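PDB 3IUS: uncharacterized conserved protein, which is of unknown function but probably binds a nicotinamide dinucleotide in a Rossmann-type domain, as NAD-dependent epimerases and dehydratases do. Local coordinates for residues R172-I183 with V207-V218. Sequence-based numbering, arbitrary orientation.
Sequences RIIKPGQVFSRI and VCDDEPVPPQDV
Val-207 sets its CG1 3.9 Å from CG1 of Ile-183, whose CD1 runs on over the backbone of Cys-208. The N-H of Asp-209 then meets the carbonyl oxygen of Arg-182 nearly along the C=O axis (N to O 2.8 Å). With CG between its backbone N and carbonyl carbon (chi1 74°), Asp-209 brings OD1 to the N-H of Glu-211, which meets it from above the carboxylate plane, an Asx turn; a water on OD1 also accepts from the N-H of Arg-182. Past the turn, Pro-212 lies alongside Val-179. Val-213 forms a single antiparallel bridge with Phe-180: its O takes the N-H of Phe-180 at 2.7 Å, and its N-H returns a bond to O of Phe-180. CG1 of Val-213 packs 3.7 Å from CD of Arg-182. The side chains of Pro-215 and Phe-180 cross at about a right angle, CG of Pro-215 reaching 3.5 Å from CE2 of the ring. Bent at chi2 (-90°), Gln-216 lays CG against CD1 of Ile-174, and its amide reaches two waters: OE1 shares one with O of Ile-173 and N of Lys-175, while NE2 donates to the other, held by O of Lys-175 and O of Gln-178. CG1 of Val-218 lies over one face of the Arg-182 guanidinium, 3.5 Å from NH1, which is buried without a polar partner; Tyr-155 adds a cation-pi contact. With an alanine here, Val-213 and Val-218 are likely to lose the side chain they share, and Tyr-155 its cation partner. Strands 182-184 and 204-207 each pair in parallel with 146-155 in the large Rossmann-type sheet; from there the segments reach helix 215-226 and the small sheet of 172-174 with 233-235, while helix 273-282 packs on Arg-182 and Val-213.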
ATOM      1  N   ARG A 172     -15.076  10.661 -15.937  1.00 33.04           N
ATOM      2  CA  ARG A 172     -13.816  11.257 -15.520  1.00 24.22           C
ATOM      3  C   ARG A 172     -14.096  12.515 -14.709  1.00 25.29           C
ATOM      4  O   ARG A 172     -14.635  13.491 -15.229  1.00 29.23           O
ATOM      5  CB  ARG A 172     -12.932  11.561 -16.736  1.00 18.85           C
ATOM      6  CG  ARG A 172     -12.403  10.313 -17.441  1.00 19.92           C
ATOM      7  CD  ARG A 172     -11.575  10.650 -18.673  1.00 20.89           C
ATOM      8  NE  ARG A 172     -12.372  11.360 -19.672  1.00 28.94           N
ATOM      9  CZ  ARG A 172     -12.071  12.563 -20.146  1.00 25.88           C
ATOM     10  NH1 ARG A 172     -10.973  13.183 -19.728  1.00 30.90           N
ATOM     11  NH2 ARG A 172     -12.856  13.136 -21.049  1.00 31.96           N
ATOM     12  N   ILE A 173     -13.746  12.483 -13.425  1.00 19.98           N
ATOM     13  CA  ILE A 173     -13.950  13.630 -12.549  1.00 19.32           C
ATOM     14  C   ILE A 173     -12.789  14.605 -12.686  1.00 19.15           C
ATOM     15  O   ILE A 173     -11.631  14.243 -12.449  1.00 21.17           O
ATOM     16  CB  ILE A 173     -14.056  13.205 -11.070  1.00 23.64           C
ATOM     17  CG1 ILE A 173     -15.098  12.098 -10.893  1.00 29.07           C
ATOM     18  CG2 ILE A 173     -14.362  14.406 -10.189  1.00 21.63           C
ATOM     19  CD1 ILE A 173     -16.493  12.490 -11.321  1.00 31.25           C
ATOM     20  N   ILE A 174     -13.100  15.846 -13.042  1.00 16.15           N
ATOM     21  CA  ILE A 174     -12.071  16.859 -13.270  1.00 19.01           C
ATOM     22  C   ILE A 174     -11.949  17.871 -12.127  1.00 15.07           C
ATOM     23  O   ILE A 174     -12.780  18.753 -11.980  1.00 17.50           O
ATOM     24  CB  ILE A 174     -12.325  17.617 -14.591  1.00 26.27           C
ATOM     25  CG1 ILE A 174     -12.592  16.634 -15.728  1.00 24.76           C
ATOM     26  CG2 ILE A 174     -11.143  18.516 -14.931  1.00 26.74           C
ATOM     27  CD1 ILE A 174     -11.427  15.714 -16.004  1.00 20.04           C
ATOM     28  N   LYS A 175     -10.906  17.737 -11.305  1.00 14.82           N
ATOM     29  CA  LYS A 175     -10.602  18.743 -10.297  1.00 19.94           C
ATOM     30  C   LYS A 175      -9.333  19.453 -10.746  1.00 22.32           C
ATOM     31  O   LYS A 175      -8.296  18.809 -10.923  1.00 17.50           O
ATOM     32  CB  LYS A 175     -10.351  18.084  -8.938  1.00 17.31           C
ATOM     33  CG  LYS A 175      -9.879  19.044  -7.853  1.00 28.01           C
ATOM     34  CD  LYS A 175     -11.048  19.701  -7.150  1.00 27.09           C
ATOM     35  CE  LYS A 175     -10.587  20.717  -6.118  1.00 26.24           C
ATOM     36  NZ  LYS A 175      -9.734  20.123  -5.061  1.00 27.29           N
ATOM     37  N   PRO A 176      -9.405  20.780 -10.930  1.00 21.69           N
ATOM     38  CA  PRO A 176      -8.275  21.526 -11.485  1.00 14.08           C
ATOM     39  C   PRO A 176      -7.019  21.314 -10.651  1.00 13.83           C
ATOM     40  O   PRO A 176      -7.074  21.451  -9.428  1.00 18.21           O
ATOM     41  CB  PRO A 176      -8.730  22.986 -11.378  1.00 30.96           C
ATOM     42  CG  PRO A 176     -10.208  22.920 -11.318  1.00 28.64           C
ATOM     43  CD  PRO A 176     -10.518  21.669 -10.557  1.00 26.19           C
ATOM     44  N   GLY A 177      -5.925  20.961 -11.317  1.00 15.46           N
ATOM     45  CA  GLY A 177      -4.638  20.785 -10.661  1.00 18.73           C
ATOM     46  C   GLY A 177      -4.466  19.461  -9.946  1.00 17.19           C
ATOM     47  O   GLY A 177      -3.361  19.130  -9.527  1.00 14.62           O
ATOM     48  N   GLN A 178      -5.550  18.705  -9.794  1.00 17.87           N
ATOM     49  CA  GLN A 178      -5.507  17.464  -9.018  1.00 19.14           C
ATOM     50  C   GLN A 178      -4.631  16.380  -9.640  1.00 13.84           C
ATOM     51  O   GLN A 178      -4.742  16.075 -10.814  1.00 14.52           O
ATOM     52  CB  GLN A 178      -6.913  16.906  -8.798  1.00 21.05           C
ATOM     53  CG  GLN A 178      -6.941  15.684  -7.897  1.00 14.15           C
ATOM     54  CD  GLN A 178      -6.790  16.047  -6.437  1.00 27.05           C
ATOM     55  OE1 GLN A 178      -7.472  16.934  -5.937  1.00 33.16           O
ATOM     56  NE2 GLN A 178      -5.891  15.363  -5.747  1.00 13.91           N
ATOM     57  N   VAL A 179      -3.748  15.808  -8.835  1.00 13.89           N
ATOM     58  CA  VAL A 179      -3.034  14.617  -9.251  1.00 15.90           C
ATOM     59  C   VAL A 179      -3.133  13.581  -8.134  1.00 15.67           C
ATOM     60  O   VAL A 179      -3.325  13.936  -6.964  1.00 17.23           O
ATOM     61  CB  VAL A 179      -1.558  14.923  -9.547  1.00 17.97           C
ATOM     62  CG1 VAL A 179      -1.432  15.922 -10.687  1.00 17.04           C
ATOM     63  CG2 VAL A 179      -0.875  15.455  -8.296  1.00 14.70           C
ATOM     64  N   PHE A 180      -3.015  12.305  -8.493  1.00 13.98           N
ATOM     65  CA  PHE A 180      -2.948  11.234  -7.502  1.00 19.91           C
ATOM     66  C   PHE A 180      -1.651  10.440  -7.625  1.00 18.65           C
ATOM     67  O   PHE A 180      -1.082  10.320  -8.706  1.00 22.83           O
ATOM     68  CB  PHE A 180      -4.141  10.287  -7.625  1.00 18.98           C
ATOM     69  CG  PHE A 180      -5.440  10.887  -7.183  1.00 25.54           C
ATOM     70  CD1 PHE A 180      -5.506  11.670  -6.043  1.00 26.79           C
ATOM     71  CD2 PHE A 180      -6.602  10.643  -7.892  1.00 31.37           C
ATOM     72  CE1 PHE A 180      -6.708  12.215  -5.628  1.00 29.71           C
ATOM     73  CE2 PHE A 180      -7.808  11.184  -7.482  1.00 31.31           C
ATOM     74  CZ  PHE A 180      -7.859  11.974  -6.352  1.00 27.67           C
ATOM     75  N   SER A 181      -1.170   9.907  -6.510  1.00 18.33           N
ATOM     76  CA  SER A 181       0.001   9.061  -6.568  1.00 16.27           C
ATOM     77  C   SER A 181      -0.405   7.607  -6.743  1.00 14.14           C
ATOM     78  O   SER A 181      -1.380   7.144  -6.140  1.00 15.55           O
ATOM     79  CB  SER A 181       0.830   9.204  -5.291  1.00 14.69           C
ATOM     80  OG  SER A 181       1.031  10.564  -4.985  1.00 21.17           O
ATOM     81  N   ARG A 182       0.364   6.891  -7.558  1.00 14.46           N
ATOM     82  CA  ARG A 182       0.138   5.471  -7.798  1.00 15.75           C
ATOM     83  C   ARG A 182       1.400   4.644  -7.596  1.00 14.33           C
ATOM     84  O   ARG A 182       2.511   5.142  -7.767  1.00 14.52           O
ATOM     85  CB  ARG A 182      -0.332   5.245  -9.232  1.00 21.72           C
ATOM     86  CG  ARG A 182      -1.236   6.316  -9.791  1.00 30.55           C
ATOM     87  CD  ARG A 182      -1.833   5.836 -11.102  1.00 35.05           C
ATOM     88  NE  ARG A 182      -2.508   4.552 -10.924  1.00 42.10           N
ATOM     89  CZ  ARG A 182      -2.695   3.654 -11.887  1.00 39.88           C
ATOM     90  NH1 ARG A 182      -2.257   3.879 -13.118  1.00 39.11           N
ATOM     91  NH2 ARG A 182      -3.316   2.519 -11.616  1.00 46.96           N
ATOM     92  N   ILE A 183       1.210   3.363  -7.290  1.00 14.54           N
ATOM     93  CA  ILE A 183       2.301   2.398  -7.224  1.00 21.24           C
ATOM     94  C   ILE A 183       1.835   1.013  -7.686  1.00 14.82           C
ATOM     95  O   ILE A 183       0.754   0.563  -7.318  1.00 15.90           O
ATOM     96  CB  ILE A 183       2.883   2.311  -5.797  1.00 19.89           C
ATOM     97  CG1 ILE A 183       4.157   1.462  -5.779  1.00 17.56           C
ATOM     98  CG2 ILE A 183       1.845   1.766  -4.815  1.00 14.69           C
ATOM     99  CD1 ILE A 183       5.345   2.112  -6.446  1.00 19.10           C
ATOM    100  N   VAL A 207       6.352   5.060  -0.911  1.00 16.11           N
ATOM    101  CA  VAL A 207       6.358   4.026  -1.933  1.00 13.84           C
ATOM    102  C   VAL A 207       5.355   4.404  -3.003  1.00 13.86           C
ATOM    103  O   VAL A 207       4.172   4.107  -2.888  1.00 16.61           O
ATOM    104  CB  VAL A 207       6.052   2.622  -1.361  1.00 14.10           C
ATOM    105  CG1 VAL A 207       6.201   1.572  -2.448  1.00 14.21           C
ATOM    106  CG2 VAL A 207       6.997   2.308  -0.201  1.00 14.10           C
ATOM    107  N   CYS A 208       5.854   5.091  -4.024  1.00 13.69           N
ATOM    108  CA  CYS A 208       5.031   5.590  -5.120  1.00 13.70           C
ATOM    109  C   CYS A 208       5.903   5.630  -6.367  1.00 13.59           C
ATOM    110  O   CYS A 208       7.122   5.577  -6.268  1.00 13.46           O
ATOM    111  CB  CYS A 208       4.533   7.003  -4.808  1.00 22.43           C
ATOM    112  SG  CYS A 208       5.868   8.166  -4.355  1.00 19.98           S
ATOM    113  N   ASP A 209       5.288   5.738  -7.537  1.00 13.66           N
ATOM    114  CA  ASP A 209       6.071   5.828  -8.760  1.00 18.48           C
ATOM    115  C   ASP A 209       6.524   7.261  -9.071  1.00 15.49           C
ATOM    116  O   ASP A 209       6.386   8.162  -8.241  1.00 13.56           O
ATOM    117  CB  ASP A 209       5.337   5.174  -9.941  1.00 13.76           C
ATOM    118  CG  ASP A 209       4.186   6.004 -10.449  1.00 13.83           C
ATOM    119  OD1 ASP A 209       4.098   7.202 -10.098  1.00 16.68           O
ATOM    120  OD2 ASP A 209       3.371   5.453 -11.222  1.00 15.22           O
ATOM    121  N   ASP A 210       7.072   7.453 -10.267  1.00 13.27           N
ATOM    122  CA  ASP A 210       7.745   8.697 -10.624  1.00 14.20           C
ATOM    123  C   ASP A 210       6.831   9.808 -11.125  1.00 17.51           C
ATOM    124  O   ASP A 210       7.270  10.947 -11.286  1.00 15.33           O
ATOM    125  CB  ASP A 210       8.804   8.428 -11.693  1.00 13.21           C
ATOM    126  CG  ASP A 210      10.023   7.725 -11.138  1.00 14.21           C
ATOM    127  OD1 ASP A 210      10.137   7.637  -9.904  1.00 20.91           O
ATOM    128  OD2 ASP A 210      10.855   7.261 -11.941  1.00 18.23           O
ATOM    129  N   GLU A 211       5.571   9.485 -11.384  1.00 16.53           N
ATOM    130  CA  GLU A 211       4.718  10.420 -12.104  1.00 18.31           C
ATOM    131  C   GLU A 211       3.339  10.624 -11.477  1.00 17.63           C
ATOM    132  O   GLU A 211       2.387   9.901 -11.793  1.00 16.02           O
ATOM    133  CB  GLU A 211       4.581   9.990 -13.564  1.00 20.78           C
ATOM    134  CG  GLU A 211       3.766  10.948 -14.405  1.00 19.87           C
ATOM    135  CD  GLU A 211       3.863  10.654 -15.889  1.00 21.93           C
ATOM    136  OE1 GLU A 211       4.753   9.879 -16.290  1.00 19.40           O
ATOM    137  OE2 GLU A 211       3.048  11.206 -16.656  1.00 19.11           O
ATOM    138  N   PRO A 212       3.237  11.606 -10.568  1.00 22.15           N
ATOM    139  CA  PRO A 212       1.927  12.042 -10.089  1.00 13.41           C
ATOM    140  C   PRO A 212       1.054  12.314 -11.296  1.00 13.57           C
ATOM    141  O   PRO A 212       1.504  12.982 -12.226  1.00 14.83           O
ATOM    142  CB  PRO A 212       2.246  13.345  -9.372  1.00 20.57           C
ATOM    143  CG  PRO A 212       3.630  13.126  -8.836  1.00 16.73           C
ATOM    144  CD  PRO A 212       4.343  12.264  -9.842  1.00 18.06           C
ATOM    145  N   VAL A 213      -0.163  11.805 -11.278  1.00 13.79           N
ATOM    146  CA  VAL A 213      -0.986  11.844 -12.475  1.00 13.98           C
ATOM    147  C   VAL A 213      -2.428  12.213 -12.162  1.00 15.73           C
ATOM    148  O   VAL A 213      -3.000  11.746 -11.184  1.00 16.17           O
ATOM    149  CB  VAL A 213      -0.914  10.492 -13.230  1.00 15.49           C
ATOM    150  CG1 VAL A 213      -1.409   9.345 -12.353  1.00 17.00           C
ATOM    151  CG2 VAL A 213      -1.712  10.552 -14.523  1.00 16.71           C
ATOM    152  N   PRO A 214      -3.023  13.076 -12.993  1.00 16.84           N
ATOM    153  CA  PRO A 214      -4.457  13.347 -12.873  1.00 23.70           C
ATOM    154  C   PRO A 214      -5.230  12.051 -13.098  1.00 21.47           C
ATOM    155  O   PRO A 214      -4.967  11.363 -14.084  1.00 14.79           O
ATOM    156  CB  PRO A 214      -4.722  14.328 -14.019  1.00 23.72           C
ATOM    157  CG  PRO A 214      -3.388  14.971 -14.287  1.00 19.81           C
ATOM    158  CD  PRO A 214      -2.382  13.884 -14.042  1.00 17.57           C
ATOM    159  N   PRO A 215      -6.156  11.711 -12.185  1.00 23.62           N
ATOM    160  CA  PRO A 215      -6.891  10.446 -12.244  1.00 15.07           C
ATOM    161  C   PRO A 215      -7.593  10.279 -13.591  1.00 15.32           C
ATOM    162  O   PRO A 215      -7.706   9.166 -14.095  1.00 15.53           O
ATOM    163  CB  PRO A 215      -7.926  10.594 -11.116  1.00 18.45           C
ATOM    164  CG  PRO A 215      -7.965  12.082 -10.827  1.00 18.43           C
ATOM    165  CD  PRO A 215      -6.551  12.497 -11.005  1.00 21.44           C
ATOM    166  N   GLN A 216      -8.031  11.390 -14.167  1.00 15.32           N
ATOM    167  CA  GLN A 216      -8.753  11.342 -15.445  1.00 15.58           C
ATOM    168  C   GLN A 216      -7.853  10.890 -16.598  1.00 17.20           C
ATOM    169  O   GLN A 216      -8.340  10.419 -17.627  1.00 18.98           O
ATOM    170  CB  GLN A 216      -9.410  12.691 -15.766  1.00 20.57           C
ATOM    171  CG  GLN A 216      -8.448  13.853 -16.010  1.00 19.07           C
ATOM    172  CD  GLN A 216      -8.106  14.609 -14.732  1.00 20.99           C
ATOM    173  OE1 GLN A 216      -8.128  14.044 -13.649  1.00 14.98           O
ATOM    174  NE2 GLN A 216      -7.805  15.899 -14.862  1.00 21.00           N
ATOM    175  N   ASP A 217      -6.541  11.030 -16.419  1.00 19.80           N
ATOM    176  CA  ASP A 217      -5.587  10.649 -17.456  1.00 19.38           C
ATOM    177  C   ASP A 217      -5.382   9.139 -17.470  1.00 17.19           C
ATOM    178  O   ASP A 217      -5.104   8.550 -18.510  1.00 15.54           O
ATOM    179  CB  ASP A 217      -4.241  11.348 -17.241  1.00 17.05           C
ATOM    180  CG  ASP A 217      -4.267  12.817 -17.635  1.00 22.37           C
ATOM    181  OD1 ASP A 217      -5.333  13.321 -18.051  1.00 23.34           O
ATOM    182  OD2 ASP A 217      -3.207  13.463 -17.540  1.00 22.97           O
ATOM    183  N   VAL A 218      -5.488   8.513 -16.305  1.00 15.92           N
ATOM    184  CA  VAL A 218      -5.330   7.069 -16.240  1.00 16.93           C
ATOM    185  C   VAL A 218      -6.487   6.401 -16.969  1.00 18.99           C
ATOM    186  O   VAL A 218      -6.291   5.546 -17.842  1.00 19.58           O
ATOM    187  CB  VAL A 218      -5.250   6.579 -14.801  1.00 20.19           C
ATOM    188  CG1 VAL A 218      -5.078   5.069 -14.769  1.00 22.17           C
ATOM    189  CG2 VAL A 218      -4.089   7.256 -14.099  1.00 15.14           C
TER
HETATM  190  O   HOH W   1      -9.374  15.303 -11.364  1.00 14.04           O
HETATM  191  O   HOH W   2      -6.739  17.177 -12.503  1.00 28.62           O
HETATM  192  O   HOH W   3       2.049   8.488  -9.213  1.00 15.20           O